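Local coordinates for phosphonomutase (PDB 4MG4), which belongs to a phosphomutase-type enzyme family and folds as a closed barrel of eight parallel strands, of the TIM-barrel class, at residues A[37-42]-A[48-53]; A[103-108]-A[141-146]; A[109-114]-A[153-158]. One frame throughout, in Å; residues are numbered along the deposited sequence. Where two conformers were deposited one is given.

Interaction 1 of 3, residues A[37-42]-A[48-53]; sequences GSARVV and VALATG
Leu50 spans Ala39 and Val42 on one face of helix 36-44, a methyl to each, and its two branches divide the work of joining that helix to strand 50-52. The nearest pair of CA atoms, Ala39 CA and Leu50 CA, is 7.1 Å apart, so side chains bridge the gap. The leucine's first torsion (chi1 -56°) sets CG beside its backbone N, carrying the branch off the strand toward the helix. Its second torsion (chi2 175°) then separates the methyls: CD1 continues the chain outward, trans to CA, while CD2 is folded back. The extended CD1 comes to Ala39, where Leu50 CD1 and Ala39 CB stand 3.8 Å apart, with Ala39 O at 4.0 Å from Leu50 CD1 as a second neighbour. The folded CD2 meets the valine three residues on, just under one helical turn along, at 3.6 Å from Val42 CG1. The valine and leucine side chains pass alongside each other in opposite directions and do not butt end to end. No hydrogen bond crosses the interface, and the 125 Å² buried is supplied by three enclosed apolar residues, Leu50 giving the largest part.

The contact belongs to the beta-alpha-beta unit formed by strand 28-33, helix 36-44 and strand 50-52, in which Val42 also touches Val33 of the preceding strand. On the following side Ala39 meets Ile81 of helix 71-84, and Leu50 pairs through its backbone with Thr90 of strand 89-92 and with Pro88 just before it. Beyond the helix lies the dimer partner, with Val257 of the second subunit against Val42.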
ATOM      1  N   GLY A  37       6.765   1.991  -1.235  1.00 15.83           N
ATOM      2  CA  GLY A  37       7.003   0.922  -2.212  1.00 15.35           C
ATOM      3  C   GLY A  37       6.524   1.322  -3.601  1.00 14.77           C
ATOM      4  O   GLY A  37       7.225   1.089  -4.605  1.00 14.77           O
ATOM      5  N   SER A  38       5.308   1.878  -3.665  1.00 13.44           N
ATOM      6  CA  SER A  38       4.712   2.295  -4.932  1.00 13.60           C
ATOM      7  C   SER A  38       5.496   3.476  -5.534  1.00 12.87           C
ATOM      8  O   SER A  38       5.682   3.572  -6.763  1.00 13.06           O
ATOM      9  CB  SER A  38       3.213   2.582  -4.801  1.00 13.74           C
ATOM     10  OG  SER A  38       2.860   3.514  -3.772  1.00 13.40           O
ATOM     11  N   ALA A  39       5.979   4.351  -4.663  1.00 13.21           N
ATOM     12  CA  ALA A  39       6.835   5.460  -5.115  1.00 13.38           C
ATOM     13  C   ALA A  39       8.083   4.966  -5.809  1.00 13.97           C
ATOM     14  O   ALA A  39       8.450   5.450  -6.894  1.00 13.89           O
ATOM     15  CB  ALA A  39       7.214   6.346  -3.944  1.00 13.92           C
ATOM     16  N   ARG A  40       8.771   4.027  -5.155  1.00 15.28           N
ATOM     17  CA  ARG A  40       9.969   3.415  -5.727  1.00 17.53           C
ATOM     18  C   ARG A  40       9.715   2.713  -7.050  1.00 16.64           C
ATOM     19  O   ARG A  40      10.481   2.892  -8.035  1.00 16.09           O
ATOM     20  CB  ARG A  40      10.597   2.460  -4.719  1.00 20.50           C
ATOM     21  CG  ARG A  40      11.861   1.745  -5.195  1.00 25.86           C
ATOM     22  CD  ARG A  40      12.777   2.577  -6.088  1.00 30.33           C
ATOM     23  NE  ARG A  40      13.544   3.598  -5.386  1.00 39.16           N
ATOM     24  CZ  ARG A  40      14.209   4.594  -5.985  1.00 43.83           C
ATOM     25  NH1 ARG A  40      14.195   4.729  -7.316  1.00 46.27           N
ATOM     26  NH2 ARG A  40      14.890   5.468  -5.250  1.00 44.48           N
ATOM     27  N   VAL A  41       8.632   1.951  -7.125  1.00 16.43           N
ATOM     28  CA  VAL A  41       8.255   1.284  -8.395  1.00 16.51           C
ATOM     29  C   VAL A  41       7.992   2.266  -9.529  1.00 15.94           C
ATOM     30  O   VAL A  41       8.475   2.079 -10.668  1.00 16.72           O
ATOM     31  CB  VAL A  41       7.043   0.381  -8.190  1.00 17.29           C
ATOM     32  CG1 VAL A  41       6.399  -0.028  -9.517  1.00 17.27           C
ATOM     33  CG2 VAL A  41       7.428  -0.819  -7.348  1.00 17.58           C
ATOM     34  N   VAL A  42       7.260   3.339  -9.232  1.00 14.52           N
ATOM     35  CA  VAL A  42       6.955   4.347 -10.255  1.00 14.83           C
ATOM     36  C   VAL A  42       8.235   5.091 -10.695  1.00 15.27           C
ATOM     37  O   VAL A  42       8.400   5.362 -11.903  1.00 15.74           O
ATOM     38  CB  VAL A  42       5.822   5.280  -9.804  1.00 14.88           C
ATOM     39  CG1 VAL A  42       5.641   6.436 -10.778  1.00 14.99           C
ATOM     40  CG2 VAL A  42       4.518   4.488  -9.694  1.00 14.80           C
ATOM     41  N   VAL A  48       9.191  11.094 -14.048  1.00 16.69           N
ATOM     42  CA  VAL A  48      10.024  12.288 -13.845  1.00 16.40           C
ATOM     43  C   VAL A  48       9.651  13.084 -12.580  1.00 14.76           C
ATOM     44  O   VAL A  48      10.406  13.936 -12.119  1.00 15.13           O
ATOM     45  CB  VAL A  48       9.989  13.192 -15.092  1.00 17.90           C
ATOM     46  CG1 VAL A  48      10.631  12.447 -16.257  1.00 20.44           C
ATOM     47  CG2 VAL A  48       8.576  13.572 -15.469  1.00 18.75           C
ATOM     48  N   ALA A  49       8.501  12.761 -12.027  1.00 14.28           N
ATOM     49  CA  ALA A  49       8.048  13.315 -10.777  1.00 13.23           C
ATOM     50  C   ALA A  49       7.009  12.353 -10.230  1.00 12.59           C
ATOM     51  O   ALA A  49       6.478  11.539 -10.992  1.00 12.92           O
ATOM     52  CB  ALA A  49       7.427  14.662 -11.021  1.00 12.98           C
ATOM     53  N   LEU A  50       6.691  12.476  -8.947  1.00 12.15           N
ATOM     54  CA  LEU A  50       5.623  11.711  -8.296  1.00 11.73           C
ATOM     55  C   LEU A  50       4.526  12.625  -7.722  1.00 11.72           C
ATOM     56  O   LEU A  50       4.813  13.747  -7.261  1.00 11.54           O
ATOM     57  CB  LEU A  50       6.161  10.907  -7.123  1.00 11.81           C
ATOM     58  CG  LEU A  50       7.324   9.943  -7.521  1.00 12.48           C
ATOM     59  CD1 LEU A  50       7.817   9.316  -6.241  1.00 13.02           C
ATOM     60  CD2 LEU A  50       6.962   8.920  -8.585  1.00 12.80           C
ATOM     61  N   ALA A  51       3.303  12.094  -7.700  1.00 10.52           N
ATOM     62  CA  ALA A  51       2.208  12.744  -7.044  1.00 11.62           C
ATOM     63  C   ALA A  51       1.607  11.791  -6.033  1.00 12.41           C
ATOM     64  O   ALA A  51       1.606  10.569  -6.261  1.00 13.67           O
ATOM     65  CB  ALA A  51       1.135  13.133  -8.045  1.00 12.02           C
ATOM     66  N   THR A  52       1.049  12.305  -4.950  1.00 12.79           N
ATOM     67  CA  THR A  52       0.144  11.491  -4.185  1.00 14.36           C
ATOM     68  C   THR A  52      -1.264  11.797  -4.627  1.00 16.61           C
ATOM     69  O   THR A  52      -1.576  12.932  -5.090  1.00 16.09           O
ATOM     70  CB  THR A  52       0.307  11.707  -2.705  1.00 15.97           C
ATOM     71  OG1 THR A  52      -0.224  13.000  -2.361  1.00 16.25           O
ATOM     72  CG2 THR A  52       1.771  11.664  -2.319  1.00 16.87           C
ATOM     73  N   GLY A  53      -2.148  10.830  -4.419  1.00 16.76           N
ATOM     74  CA  GLY A  53      -3.555  11.059  -4.652  1.00 18.00           C
ATOM     75  C   GLY A  53      -4.278  10.766  -3.342  1.00 17.18           C
ATOM     76  O   GLY A  53      -4.068   9.727  -2.727  1.00 16.45           O
TER

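Interaction 2 of 3, residues A[103-108]-A[141-146]; sequences DVAETI and IAAARQ
This is a close apolar packing between two helices that follow one another round the outside of the barrel: Ala105 and Ile108 of helix 101-113 lie against Ala143 and Ala144 of helix 134-150. The evidence for closeness is in the backbones, since Ala105 CA and Ala144 CA are only 4.6 Å apart. Ala105 rests its methyl on the neighbouring main chain, with Ala105 CB 3.6 Å from Ala143 O, and the two methyls, Ala105 CB and Ala143 CB, approach to 4.1 Å. Ile108 does the rest with CG1, CD1 and CG2. Its CG1 presses on Ala144 CB at 3.4 Å, tighter than an ordinary carbon-carbon contact. The second torsion (chi2 -76°) bends CD1 round the same methyl, so that Ile108 CD1 is 3.8 Å from Ala144 CB. The other branch, CG2, is anti to the backbone N and meets the main chain, 3.7 Å from Ala144 O. Beneath the pair lies strand 118-122, where Leu121 touches Ala144 and Cys119 touches Ile108.

No hydrogen bond or salt bridge crosses the interface. Cohesion therefore rests on dispersion and the exclusion of water, and it is the methyl side chains of Ala105, Ala143 and Ala144 that permit the helices to approach so nearly, with Ile108 as the larger side chain that touches across.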
ATOM      1  N   ASP A 103      -5.634  28.239   8.463  1.00 17.57           N
ATOM      2  CA  ASP A 103      -5.532  26.815   8.710  1.00 16.94           C
ATOM      3  C   ASP A 103      -4.977  26.077   7.500  1.00 16.50           C
ATOM      4  O   ASP A 103      -4.130  25.170   7.622  1.00 16.32           O
ATOM      5  CB  ASP A 103      -6.869  26.215   9.124  1.00 18.00           C
ATOM      6  CG  ASP A 103      -7.473  26.915  10.364  1.00 20.08           C
ATOM      7  OD1 ASP A 103      -6.703  27.086  11.329  1.00 21.87           O
ATOM      8  OD2 ASP A 103      -8.657  27.330  10.346  1.00 20.48           O
ATOM      9  N   VAL A 104      -5.426  26.513   6.320  1.00 15.47           N
ATOM     10  CA  VAL A 104      -4.876  25.989   5.074  1.00 14.33           C
ATOM     11  C   VAL A 104      -3.384  26.377   4.970  1.00 14.37           C
ATOM     12  O   VAL A 104      -2.561  25.623   4.482  1.00 15.04           O
ATOM     13  CB  VAL A 104      -5.682  26.530   3.893  1.00 13.64           C
ATOM     14  CG1 VAL A 104      -5.041  26.112   2.567  1.00 13.21           C
ATOM     15  CG2 VAL A 104      -7.124  26.063   3.948  1.00 13.75           C
ATOM     16  N   ALA A 105      -3.011  27.577   5.382  1.00 14.16           N
ATOM     17  CA  ALA A 105      -1.589  27.968   5.345  1.00 15.16           C
ATOM     18  C   ALA A 105      -0.748  27.013   6.162  1.00 15.18           C
ATOM     19  O   ALA A 105       0.331  26.606   5.718  1.00 14.76           O
ATOM     20  CB  ALA A 105      -1.411  29.375   5.861  1.00 15.97           C
ATOM     21  N   GLU A 106      -1.236  26.648   7.359  1.00 15.98           N
ATOM     22  CA  GLU A 106      -0.530  25.681   8.224  1.00 16.91           C
ATOM     23  C   GLU A 106      -0.369  24.339   7.490  1.00 14.80           C
ATOM     24  O   GLU A 106       0.669  23.725   7.499  1.00 15.64           O
ATOM     25  CB  GLU A 106      -1.245  25.471   9.549  1.00 19.44           C
ATOM     26  CG  GLU A 106      -0.593  24.434  10.464  1.00 22.22           C
ATOM     27  CD  GLU A 106      -1.259  24.333  11.858  1.00 27.63           C
ATOM     28  OE1 GLU A 106      -1.470  25.354  12.516  1.00 30.37           O
ATOM     29  OE2 GLU A 106      -1.549  23.205  12.305  1.00 31.22           O
ATOM     30  N   THR A 107      -1.407  23.876   6.849  1.00 14.50           N
ATOM     31  CA  THR A 107      -1.344  22.627   6.090  1.00 14.01           C
ATOM     32  C   THR A 107      -0.251  22.674   5.014  1.00 13.04           C
ATOM     33  O   THR A 107       0.535  21.765   4.839  1.00 12.60           O
ATOM     34  CB  THR A 107      -2.719  22.296   5.483  1.00 13.72           C
ATOM     35  OG1 THR A 107      -3.661  22.070   6.547  1.00 14.28           O
ATOM     36  CG2 THR A 107      -2.664  21.045   4.594  1.00 14.00           C
ATOM     37  N   ILE A 108      -0.232  23.746   4.217  1.00 13.75           N
ATOM     38  CA  ILE A 108       0.776  23.885   3.196  1.00 13.64           C
ATOM     39  C   ILE A 108       2.168  23.937   3.816  1.00 13.54           C
ATOM     40  O   ILE A 108       3.109  23.302   3.355  1.00 13.20           O
ATOM     41  CB  ILE A 108       0.562  25.187   2.394  1.00 14.63           C
ATOM     42  CG1 ILE A 108      -0.756  25.079   1.680  1.00 18.27           C
ATOM     43  CG2 ILE A 108       1.814  25.590   1.591  1.00 13.97           C
ATOM     44  CD1 ILE A 108      -0.685  24.240   0.553  1.00 16.60           C
ATOM     45  N   ILE A 141      -6.131  29.878  -1.395  1.00 11.33           N
ATOM     46  CA  ILE A 141      -4.944  29.820  -2.279  1.00 10.89           C
ATOM     47  C   ILE A 141      -3.920  30.877  -1.862  1.00 11.57           C
ATOM     48  O   ILE A 141      -2.731  30.660  -1.782  1.00 11.40           O
ATOM     49  CB  ILE A 141      -5.340  29.991  -3.746  1.00 10.77           C
ATOM     50  CG1 ILE A 141      -6.069  28.719  -4.209  1.00 11.04           C
ATOM     51  CG2 ILE A 141      -4.126  30.261  -4.623  1.00 10.37           C
ATOM     52  CD1 ILE A 141      -6.928  28.945  -5.392  1.00 11.73           C
ATOM     53  N   ALA A 142      -4.411  32.073  -1.567  1.00 11.78           N
ATOM     54  CA  ALA A 142      -3.502  33.152  -1.181  1.00 12.74           C
ATOM     55  C   ALA A 142      -2.780  32.859   0.097  1.00 13.11           C
ATOM     56  O   ALA A 142      -1.578  33.120   0.208  1.00 13.18           O
ATOM     57  CB  ALA A 142      -4.264  34.467  -1.090  1.00 13.68           C
ATOM     58  N   ALA A 143      -3.485  32.281   1.064  1.00 13.33           N
ATOM     59  CA  ALA A 143      -2.833  31.888   2.342  1.00 14.13           C
ATOM     60  C   ALA A 143      -1.744  30.803   2.099  1.00 14.16           C
ATOM     61  O   ALA A 143      -0.662  30.833   2.711  1.00 15.21           O
ATOM     62  CB  ALA A 143      -3.894  31.398   3.311  1.00 15.10           C
ATOM     63  N   ALA A 144      -2.045  29.864   1.217  1.00 13.64           N
ATOM     64  CA  ALA A 144      -1.098  28.829   0.816  1.00 12.83           C
ATOM     65  C   ALA A 144       0.155  29.454   0.155  1.00 12.61           C
ATOM     66  O   ALA A 144       1.278  29.050   0.415  1.00 12.84           O
ATOM     67  CB  ALA A 144      -1.784  27.813  -0.137  1.00 12.57           C
ATOM     68  N   ARG A 145      -0.018  30.405  -0.733  1.00 12.60           N
ATOM     69  CA  ARG A 145       1.071  31.064  -1.454  1.00 13.42           C
ATOM     70  C   ARG A 145       1.946  31.780  -0.446  1.00 14.61           C
ATOM     71  O   ARG A 145       3.176  31.696  -0.466  1.00 15.59           O
ATOM     72  CB  ARG A 145       0.520  32.070  -2.460  1.00 12.88           C
ATOM     73  CG  ARG A 145       1.522  33.011  -3.102  1.00 13.70           C
ATOM     74  CD  ARG A 145       2.232  32.346  -4.262  1.00 13.98           C
ATOM     75  NE  ARG A 145       3.155  31.285  -3.913  1.00 13.11           N
ATOM     76  CZ  ARG A 145       3.309  30.144  -4.616  1.00 12.48           C
ATOM     77  NH1 ARG A 145       2.496  29.824  -5.635  1.00 12.01           N
ATOM     78  NH2 ARG A 145       4.253  29.283  -4.253  1.00 11.49           N
ATOM     79  N   GLN A 146       1.279  32.451   0.483  1.00 16.79           N
ATOM     80  CA  GLN A 146       2.021  33.180   1.494  1.00 19.05           C
ATOM     81  C   GLN A 146       2.859  32.258   2.371  1.00 18.16           C
ATOM     82  O   GLN A 146       4.027  32.592   2.674  1.00 18.80           O
ATOM     83  CB  GLN A 146       1.079  34.110   2.273  1.00 22.49           C
ATOM     84  CG  GLN A 146       1.763  34.831   3.406  1.00 27.92           C
ATOM     85  CD  GLN A 146       0.787  35.735   4.130  1.00 31.37           C
ATOM     86  OE1 GLN A 146      -0.206  35.270   4.733  1.00 34.19           O
ATOM     87  NE2 GLN A 146       1.028  37.022   4.048  1.00 34.96           N
TER

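Interaction 3 of 3, residues A[109-114]-A[153-158]; sequences AMSIRA and VDYFIN
Val153, the first residue of 153-158, meets Ile112 of helix 101-113 through its CG2 methyl, which lies 3.7 Å from Ile112 CD1. Ile112 CG2 stands by both valine methyls, and the two side chains cross at a slant. Two residues on, Tyr155 carries the main part of the contact. With CG anti to its backbone N (chi1 -175°), the ring reaches out to the helix and offers a face to the isoleucine. Ile112 CD1 sits over that face, 4.2 Å from the ring centroid and 22° off the normal, a CH-pi contact. Ile112 CG1 lies by the CD1-CE1 side of the ring, 3.5 Å from Tyr155 CE1. At the far end of the ring the phenol donates a hydrogen bond, Tyr155 OH to Ser111 OG being 2.7 Å. The serine hydroxyl in turn bonds to the carbonyl of Ile108, within its own helix. The contact joins the later part of barrel helix 101-113 to the lead-in of strand 156-160, and Ala148 of helix 134-150 touches both Ile112 and Tyr155.

Hydrophobic and polar forces thus act on one ring. The isoleucine limits movement on one face, while the hydrogen bond fixes the position of the phenol end. Because Ser111 OG accepts from the tyrosine and gives its own proton to the Ile108 carbonyl, the largely buried hydroxyl pair is satisfied as a short relay ending on the helix backbone.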
ATOM      1  N   ALA A 109       2.309  24.692   4.888  1.00 13.71           N
ATOM      2  CA  ALA A 109       3.591  24.785   5.565  1.00 13.50           C
ATOM      3  C   ALA A 109       4.023  23.434   6.052  1.00 13.00           C
ATOM      4  O   ALA A 109       5.197  23.110   5.962  1.00 13.68           O
ATOM      5  CB  ALA A 109       3.557  25.787   6.745  1.00 13.81           C
ATOM      6  N   MET A 110       3.102  22.633   6.568  0.50 12.98           N
ATOM      7  CA  MET A 110       3.449  21.272   6.972  0.50 13.07           C
ATOM      8  C   MET A 110       3.856  20.380   5.787  0.50 13.15           C
ATOM      9  O   MET A 110       4.756  19.553   5.917  0.50 12.83           O
ATOM     10  CB  MET A 110       2.325  20.661   7.773  0.50 13.50           C
ATOM     11  CG  MET A 110       2.099  21.517   8.984  0.50 14.25           C
ATOM     12  SD  MET A 110       3.241  21.082  10.302  0.50 14.76           S
ATOM     13  CE  MET A 110       4.942  21.453  10.165  0.50 14.99           C
ATOM     14  N   SER A 111       3.219  20.562   4.624  1.00 12.89           N
ATOM     15  CA  SER A 111       3.574  19.782   3.446  1.00 12.61           C
ATOM     16  C   SER A 111       4.996  20.072   3.032  1.00 12.43           C
ATOM     17  O   SER A 111       5.701  19.184   2.582  1.00 13.13           O
ATOM     18  CB  SER A 111       2.588  20.004   2.290  1.00 12.89           C
ATOM     19  OG  SER A 111       2.838  21.261   1.637  1.00 14.27           O
ATOM     20  N   ILE A 112       5.429  21.319   3.186  1.00 12.78           N
ATOM     21  CA  ILE A 112       6.770  21.759   2.826  1.00 13.33           C
ATOM     22  C   ILE A 112       7.788  21.142   3.792  1.00 13.57           C
ATOM     23  O   ILE A 112       8.838  20.614   3.369  1.00 14.02           O
ATOM     24  CB  ILE A 112       6.839  23.305   2.816  1.00 13.99           C
ATOM     25  CG1 ILE A 112       6.055  23.834   1.582  1.00 14.35           C
ATOM     26  CG2 ILE A 112       8.261  23.754   2.741  1.00 14.14           C
ATOM     27  CD1 ILE A 112       5.738  25.296   1.595  1.00 14.49           C
ATOM     28  N   ARG A 113       7.444  21.189   5.083  1.00 15.35           N
ATOM     29  CA  ARG A 113       8.261  20.548   6.133  1.00 15.81           C
ATOM     30  C   ARG A 113       8.417  19.036   5.887  1.00 15.34           C
ATOM     31  O   ARG A 113       9.516  18.477   6.130  1.00 16.57           O
ATOM     32  CB  ARG A 113       7.688  20.833   7.524  1.00 16.37           C
ATOM     33  CG  ARG A 113       7.805  22.295   7.815  1.00 18.13           C
ATOM     34  CD  ARG A 113       6.941  22.683   8.990  1.00 19.29           C
ATOM     35  NE  ARG A 113       6.924  24.117   9.182  1.00 19.06           N
ATOM     36  CZ  ARG A 113       5.881  24.858   9.499  1.00 19.64           C
ATOM     37  NH1 ARG A 113       4.680  24.359   9.773  1.00 20.63           N
ATOM     38  NH2 ARG A 113       6.072  26.179   9.580  1.00 22.61           N
ATOM     39  N   ALA A 114       7.371  18.402   5.350  1.00 14.19           N
ATOM     40  CA  ALA A 114       7.359  16.982   4.971  1.00 14.06           C
ATOM     41  C   ALA A 114       8.141  16.675   3.675  1.00 13.83           C
ATOM     42  O   ALA A 114       8.448  15.528   3.413  1.00 15.26           O
ATOM     43  CB  ALA A 114       5.910  16.501   4.862  1.00 14.48           C
ATOM     44  N   VAL A 153      10.581  28.717  -0.431  1.00 20.26           N
ATOM     45  CA  VAL A 153      10.709  27.573  -1.306  1.00 19.80           C
ATOM     46  C   VAL A 153      10.016  27.792  -2.662  1.00 19.65           C
ATOM     47  O   VAL A 153       9.038  28.541  -2.745  1.00 19.75           O
ATOM     48  CB  VAL A 153      10.141  26.288  -0.673  1.00 20.09           C
ATOM     49  CG1 VAL A 153      10.996  25.817   0.505  1.00 20.67           C
ATOM     50  CG2 VAL A 153       8.701  26.440  -0.264  1.00 20.41           C
ATOM     51  N   ASP A 154      10.520  27.091  -3.670  1.00 17.40           N
ATOM     52  CA  ASP A 154       9.927  27.046  -5.044  1.00 16.92           C
ATOM     53  C   ASP A 154       8.877  25.926  -4.995  1.00 15.08           C
ATOM     54  O   ASP A 154       9.206  24.731  -4.948  1.00 16.00           O
ATOM     55  CB  ASP A 154      11.025  26.738  -6.035  1.00 17.40           C
ATOM     56  CG  ASP A 154      10.633  26.945  -7.470  1.00 20.22           C
ATOM     57  OD1 ASP A 154       9.440  27.018  -7.760  1.00 18.20           O
ATOM     58  OD2 ASP A 154      11.575  27.021  -8.315  1.00 19.43           O
ATOM     59  N   TYR A 155       7.614  26.334  -4.922  1.00 13.09           N
ATOM     60  CA  TYR A 155       6.510  25.421  -4.571  1.00 11.66           C
ATOM     61  C   TYR A 155       5.335  25.670  -5.484  1.00 11.54           C
ATOM     62  O   TYR A 155       4.918  26.824  -5.675  1.00 12.20           O
ATOM     63  CB  TYR A 155       6.071  25.678  -3.140  1.00 12.13           C
ATOM     64  CG  TYR A 155       5.021  24.744  -2.558  1.00 11.11           C
ATOM     65  CD1 TYR A 155       5.368  23.587  -1.889  1.00 11.29           C
ATOM     66  CD2 TYR A 155       3.676  25.029  -2.651  1.00 11.39           C
ATOM     67  CE1 TYR A 155       4.383  22.760  -1.305  1.00 11.12           C
ATOM     68  CE2 TYR A 155       2.703  24.242  -2.047  1.00 11.21           C
ATOM     69  CZ  TYR A 155       3.062  23.088  -1.383  1.00 11.07           C
ATOM     70  OH  TYR A 155       2.131  22.265  -0.766  1.00 11.09           O
ATOM     71  N   PHE A 156       4.834  24.597  -6.074  1.00 10.28           N
ATOM     72  CA  PHE A 156       3.825  24.687  -7.137  1.00  9.99           C
ATOM     73  C   PHE A 156       2.426  24.401  -6.557  1.00  9.72           C
ATOM     74  O   PHE A 156       2.079  23.246  -6.183  1.00 10.26           O
ATOM     75  CB  PHE A 156       4.202  23.730  -8.251  1.00  9.86           C
ATOM     76  CG  PHE A 156       3.456  23.937  -9.539  1.00  9.67           C
ATOM     77  CD1 PHE A 156       2.125  23.511  -9.674  1.00 10.01           C
ATOM     78  CD2 PHE A 156       4.076  24.515 -10.613  1.00  9.76           C
ATOM     79  CE1 PHE A 156       1.422  23.707 -10.864  1.00 10.09           C
ATOM     80  CE2 PHE A 156       3.356  24.719 -11.806  1.00 10.09           C
ATOM     81  CZ  PHE A 156       2.048  24.330 -11.917  1.00  9.76           C
ATOM     82  N   ILE A 157       1.587  25.433  -6.545  1.00  9.27           N
ATOM     83  CA  ILE A 157       0.183  25.307  -6.116  1.00  9.30           C
ATOM     84  C   ILE A 157      -0.675  25.063  -7.331  1.00  8.88           C
ATOM     85  O   ILE A 157      -0.866  25.947  -8.154  1.00  8.49           O
ATOM     86  CB  ILE A 157      -0.310  26.559  -5.320  1.00  9.99           C
ATOM     87  CG1 ILE A 157       0.551  26.724  -4.046  1.00 10.17           C
ATOM     88  CG2 ILE A 157      -1.768  26.410  -4.942  1.00 10.29           C
ATOM     89  CD1 ILE A 157       0.286  28.040  -3.322  1.00 11.04           C
ATOM     90  N   ASN A 158      -1.148  23.834  -7.449  1.00  8.73           N
ATOM     91  CA  ASN A 158      -2.022  23.430  -8.558  1.00  8.35           C
ATOM     92  C   ASN A 158      -3.449  23.568  -8.011  1.00  8.62           C
ATOM     93  O   ASN A 158      -3.877  22.785  -7.201  1.00  8.65           O
ATOM     94  CB  ASN A 158      -1.713  21.995  -8.965  1.00  8.46           C
ATOM     95  CG  ASN A 158      -2.298  21.601 -10.310  1.00  8.66           C
ATOM     96  OD1 ASN A 158      -2.374  22.404 -11.238  1.00  9.29           O
ATOM     97  ND2 ASN A 158      -2.609  20.313 -10.449  1.00  8.35           N
TER

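In the fold
Interactions 2 and 3 are neighbours, with centres 9 Å apart, and share helix 101-113: its earlier part packs on helix 134-150, its later part on the approach to strand 156-160. They also touch directly, through a probable hydrogen bond of 2.9 Å from Arg145 NH2 to Tyr155 O. Interaction 1 stands apart, its centre about 24 Å from that of interaction 2 and 17 Å from that of interaction 3, though its strand belongs to the same barrel as that of interaction 3. Interactions 1 and 2 are buried, and their side-chain contacts are apolar. Interaction 3, only partly buried, adds a hydroxyl pair and an aromatic face. Of the three, interaction 1 alone borders the second subunit.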